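Local coordinates for protein carboxypeptidase A inhibitor (Ascaris suum, PDB 3FJU) that inhibits carboxypeptidase A as a small, secreted, disulfide-rich inhibitor of metalloproteases, at residues C16-S24 with I39-W50. Residues are numbered along the deposited sequence; the frame is centred on the assembly and turned at random.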
loop_
_atom_site.group_PDB
_atom_site.type_symbol
_atom_site.label_atom_id
_atom_site.label_comp_id
_atom_site.label_asym_id
_atom_site.label_seq_id
_atom_site.Cartn_x
_atom_site.Cartn_y
_atom_site.Cartn_z
ATOM N N CYS B 16 14.371 11.616 29.786
ATOM C CA CYS B 16 13.091 12.226 29.452
ATOM C C CYS B 16 13.000 12.531 27.955
ATOM O O CYS B 16 13.789 13.321 27.411
ATOM C CB CYS B 16 12.861 13.501 30.256
ATOM S SG CYS B 16 11.133 14.032 30.175
ATOM N N VAL B 17 12.051 11.880 27.292
ATOM C CA VAL B 17 11.780 12.167 25.887
ATOM C C VAL B 17 10.978 13.472 25.826
ATOM O O VAL B 17 9.834 13.537 26.291
ATOM C CB VAL B 17 11.033 10.998 25.202
ATOM C CG1 VAL B 17 10.787 11.315 23.718
ATOM C CG2 VAL B 17 11.858 9.701 25.324
ATOM N N GLN B 18 11.563 14.512 25.238
ATOM C CA GLN B 18 10.916 15.822 25.311
ATOM C C GLN B 18 9.655 15.963 24.472
ATOM O O GLN B 18 8.741 16.695 24.858
ATOM C CB GLN B 18 11.901 16.953 25.029
ATOM C CG GLN B 18 12.889 17.202 26.187
ATOM C CD GLN B 18 12.226 17.660 27.483
ATOM O OE1 GLN B 18 11.213 18.364 27.474
ATOM N NE2 GLN B 18 12.794 17.245 28.606
ATOM N N LYS B 19 9.584 15.241 23.357
ATOM C CA LYS B 19 8.428 15.358 22.481
ATOM C C LYS B 19 7.130 14.925 23.185
ATOM O O LYS B 19 6.100 15.619 23.097
ATOM C CB LYS B 19 8.652 14.588 21.177
ATOM C CG LYS B 19 7.968 15.202 19.989
ATOM C CD LYS B 19 8.337 14.530 18.674
ATOM C CE LYS B 19 9.591 15.102 18.040
ATOM N NZ LYS B 19 9.659 14.768 16.581
ATOM N N ASN B 20 7.187 13.809 23.915
ATOM C CA ASN B 20 6.001 13.279 24.602
ATOM C C ASN B 20 6.070 13.232 26.137
ATOM O O ASN B 20 5.153 12.754 26.780
ATOM C CB ASN B 20 5.555 11.928 24.003
ATOM C CG ASN B 20 6.609 10.825 24.155
ATOM O OD1 ASN B 20 7.737 11.077 24.589
ATOM N ND2 ASN B 20 6.245 9.601 23.775
ATOM N N LYS B 21 7.177 13.711 26.702
ATOM C CA LYS B 21 7.352 13.848 28.166
ATOM C C LYS B 21 7.189 12.524 28.912
ATOM O O LYS B 21 6.455 12.413 29.902
ATOM C CB LYS B 21 6.422 14.935 28.739
ATOM C CG LYS B 21 6.663 16.302 28.126
ATOM C CD LYS B 21 8.044 16.829 28.448
ATOM C CE LYS B 21 8.146 18.306 28.104
ATOM N NZ LYS B 21 8.528 18.549 26.687
ATOM N N ILE B 22 7.859 11.504 28.400
ATOM C CA ILE B 22 7.910 10.229 29.094
ATOM C C ILE B 22 9.353 9.772 29.223
ATOM O O ILE B 22 10.229 10.134 28.423
ATOM C CB ILE B 22 7.068 9.102 28.419
ATOM C CG1 ILE B 22 7.733 8.608 27.121
ATOM C CG2 ILE B 22 5.622 9.565 28.182
ATOM C CD1 ILE B 22 7.261 7.217 26.652
ATOM N N CYS B 23 9.579 8.971 30.255
ATOM C CA CYS B 23 10.883 8.372 30.494
ATOM C C CYS B 23 11.065 7.154 29.602
ATOM O O CYS B 23 10.116 6.381 29.365
ATOM C CB CYS B 23 10.981 7.959 31.961
ATOM S SG CYS B 23 10.911 9.334 33.097
ATOM N N SER B 24 12.282 6.980 29.099
ATOM C CA SER B 24 12.625 5.838 28.255
ATOM C C SER B 24 14.118 5.550 28.384
ATOM O O SER B 24 14.914 6.451 28.679
ATOM C CB SER B 24 12.292 6.138 26.789
ATOM O OG SER B 24 12.818 5.135 25.947
ATOM N N ILE B 39 9.731 8.350 18.126
ATOM C CA ILE B 39 9.991 8.350 19.571
ATOM C C ILE B 39 9.368 7.131 20.231
ATOM O O ILE B 39 8.454 6.516 19.674
ATOM C CB ILE B 39 9.449 9.646 20.243
ATOM C CG1 ILE B 39 7.911 9.723 20.126
ATOM C CG2 ILE B 39 10.176 10.884 19.658
ATOM C CD1 ILE B 39 7.251 10.998 20.722
ATOM N N PRO B 40 9.868 6.759 21.422
ATOM C CA PRO B 40 9.280 5.644 22.160
ATOM C C PRO B 40 7.936 5.991 22.778
ATOM O O PRO B 40 7.591 7.168 22.961
ATOM C CB PRO B 40 10.279 5.409 23.307
ATOM C CG PRO B 40 11.485 6.136 22.951
ATOM C CD PRO B 40 11.038 7.301 22.126
ATOM N N CYS B 41 7.210 4.946 23.153
ATOM C CA CYS B 41 5.932 5.087 23.816
ATOM C C CYS B 41 5.661 3.823 24.617
ATOM O O CYS B 41 6.240 2.755 24.351
ATOM C CB CYS B 41 4.819 5.292 22.790
ATOM S SG CYS B 41 4.858 4.042 21.449
ATOM N N LYS B 42 4.752 3.949 25.578
ATOM C CA LYS B 42 4.256 2.815 26.356
ATOM C C LYS B 42 2.842 2.450 25.945
ATOM O O LYS B 42 2.458 1.276 26.028
ATOM C CB LYS B 42 4.311 3.141 27.850
ATOM C CG LYS B 42 5.681 3.528 28.375
ATOM C CD LYS B 42 6.659 2.374 28.345
ATOM C CE LYS B 42 7.690 2.529 29.465
ATOM N NZ LYS B 42 8.968 1.904 29.071
ATOM N N SER B 43 2.073 3.456 25.513
ATOM C CA SER B 43 0.725 3.239 24.973
ATOM C C SER B 43 0.380 4.299 23.942
ATOM O O SER B 43 1.127 5.268 23.774
ATOM C CB SER B 43 -0.321 3.259 26.097
ATOM O OG SER B 43 -0.499 4.566 26.606
ATOM N N ASN B 44 -0.767 4.136 23.276
ATOM C CA ASN B 44 -1.224 5.094 22.250
ATOM C C ASN B 44 -1.262 6.534 22.762
ATOM O O ASN B 44 -1.014 7.481 22.013
ATOM C CB ASN B 44 -2.613 4.726 21.688
ATOM C CG ASN B 44 -2.587 3.523 20.743
ATOM O OD1 ASN B 44 -1.536 3.022 20.383
ATOM N ND2 ASN B 44 -3.766 3.040 20.375
ATOM N N ASN B 45 -1.585 6.691 24.046
ATOM C CA ASN B 45 -1.665 8.007 24.671
ATOM C C ASN B 45 -0.350 8.802 24.569
ATOM O O ASN B 45 -0.365 10.024 24.468
ATOM C CB ASN B 45 -2.110 7.826 26.121
ATOM C CG ASN B 45 -2.555 9.114 26.774
ATOM O OD1 ASN B 45 -3.485 9.787 26.324
ATOM N ND2 ASN B 45 -1.915 9.434 27.881
ATOM N N ASP B 46 0.779 8.098 24.537
ATOM C CA ASP B 46 2.090 8.738 24.420
ATOM C C ASP B 46 2.419 9.196 22.990
ATOM O O ASP B 46 3.509 9.721 22.740
ATOM C CB ASP B 46 3.178 7.798 24.939
ATOM C CG ASP B 46 2.889 7.278 26.333
ATOM O OD1 ASP B 46 2.385 8.068 27.155
ATOM O OD2 ASP B 46 3.161 6.086 26.594
ATOM N N CYS B 47 1.476 9.019 22.064
ATOM C CA CYS B 47 1.712 9.375 20.653
ATOM C C CYS B 47 0.782 10.494 20.130
ATOM O O CYS B 47 0.701 10.753 18.918
ATOM C CB CYS B 47 1.615 8.113 19.778
ATOM S SG CYS B 47 2.833 6.831 20.167
ATOM N N GLN B 48 0.140 11.201 21.051
ATOM C CA GLN B 48 -0.917 12.175 20.719
ATOM C C GLN B 48 -0.425 13.528 20.178
ATOM O O GLN B 48 -1.242 14.361 19.754
ATOM C CB GLN B 48 -1.830 12.393 21.949
ATOM C CG GLN B 48 -1.148 13.192 23.077
ATOM C CD GLN B 48 -2.040 13.416 24.303
ATOM O OE1 GLN B 48 -3.082 14.078 24.213
ATOM N NE2 GLN B 48 -1.624 12.880 25.456
ATOM N N VAL B 49 0.889 13.761 20.170
ATOM C CA VAL B 49 1.402 15.097 19.817
ATOM C C VAL B 49 1.202 15.415 18.351
ATOM O O VAL B 49 1.297 16.576 17.952
ATOM C CB VAL B 49 2.880 15.334 20.207
ATOM C CG1 VAL B 49 2.991 15.577 21.707
ATOM C CG2 VAL B 49 3.757 14.195 19.758
ATOM N N TRP B 50 0.954 14.386 17.541
ATOM C CA TRP B 50 0.674 14.614 16.124
ATOM C C TRP B 50 -0.828 14.741 15.912
ATOM O O TRP B 50 -1.606 13.863 16.309
ATOM C CB TRP B 50 1.220 13.475 15.257
ATOM C CG TRP B 50 2.714 13.361 15.267
ATOM C CD1 TRP B 50 3.581 13.946 14.390
ATOM C CD2 TRP B 50 3.517 12.588 16.172
ATOM N NE1 TRP B 50 4.879 13.598 14.693
ATOM C CE2 TRP B 50 4.868 12.769 15.788
ATOM C CE3 TRP B 50 3.222 11.762 17.271
ATOM C CZ2 TRP B 50 5.926 12.154 16.464
ATOM C CZ3 TRP B 50 4.278 11.148 17.940
ATOM C CH2 TRP B 50 5.609 11.355 17.534
#
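Lys-19 meets the indole of Trp-50 obliquely, CD lying 4.0 Å from CZ2, the two side chains crossing at about a right angle. Val-49 CG2 sits over one indole face, toward the rim. Ile-39 CG1 and the backbone carbon of Cys-47 lie at the edge, in plane. Val-49 also faces the hairpin, its CG1 packing on the carbonyl of Lys-19.

The second flat group is the amide of Asn-20, and it makes both hydrogen bonds found between the two segments. With CG set between the backbone N and the carbonyl carbon (chi1 63°), it reaches into the loop. Its ND2 donates to Pro-40 O at 2.9 Å and to Asp-46 O at 2.9 Å. Both acceptors lie close to the amide plane. The second bond is the straighter, with an N-H...O angle of 162°. Two bonds on one nitrogen fix the rotation of the amide. They also satisfy two backbone carbonyls of a loop that has little regular structure. Ile-39 comes from the opposite direction, its CD1 3.5 Å from Asn-20 CG.

Ile-22 CD1 rests against Pro-40 O and Cys-41 CA, while its CG2 lies 3.7 Å from Asp-46 OD1, these side chains also being roughly perpendicular. The other carboxylate oxygen, OD2, accepts from Lys-42 N and Ser-43 N, so the carboxylate bridges the backbone just ahead of the 3-10 segment 44-46. Val-17 CG2 makes an apolar contact with Pro-40 CD, and Ser-24 OG lies 3.4 Å from Pro-40 CG. Ile-29 of helix 26-36 touches Val-17, Ser-24 and Pro-40.

Disulfides Cys-41–Cys-56 and Cys-47–Cys-61 tie the loop to the C-terminal hairpin. Lys-21 and Ile-22 opposite Val-17 form a G1 beta bulge. The contact thus joins a bulged N-terminal beta hairpin to the disulfide-bonded C-terminal half of this I44-family inhibitor.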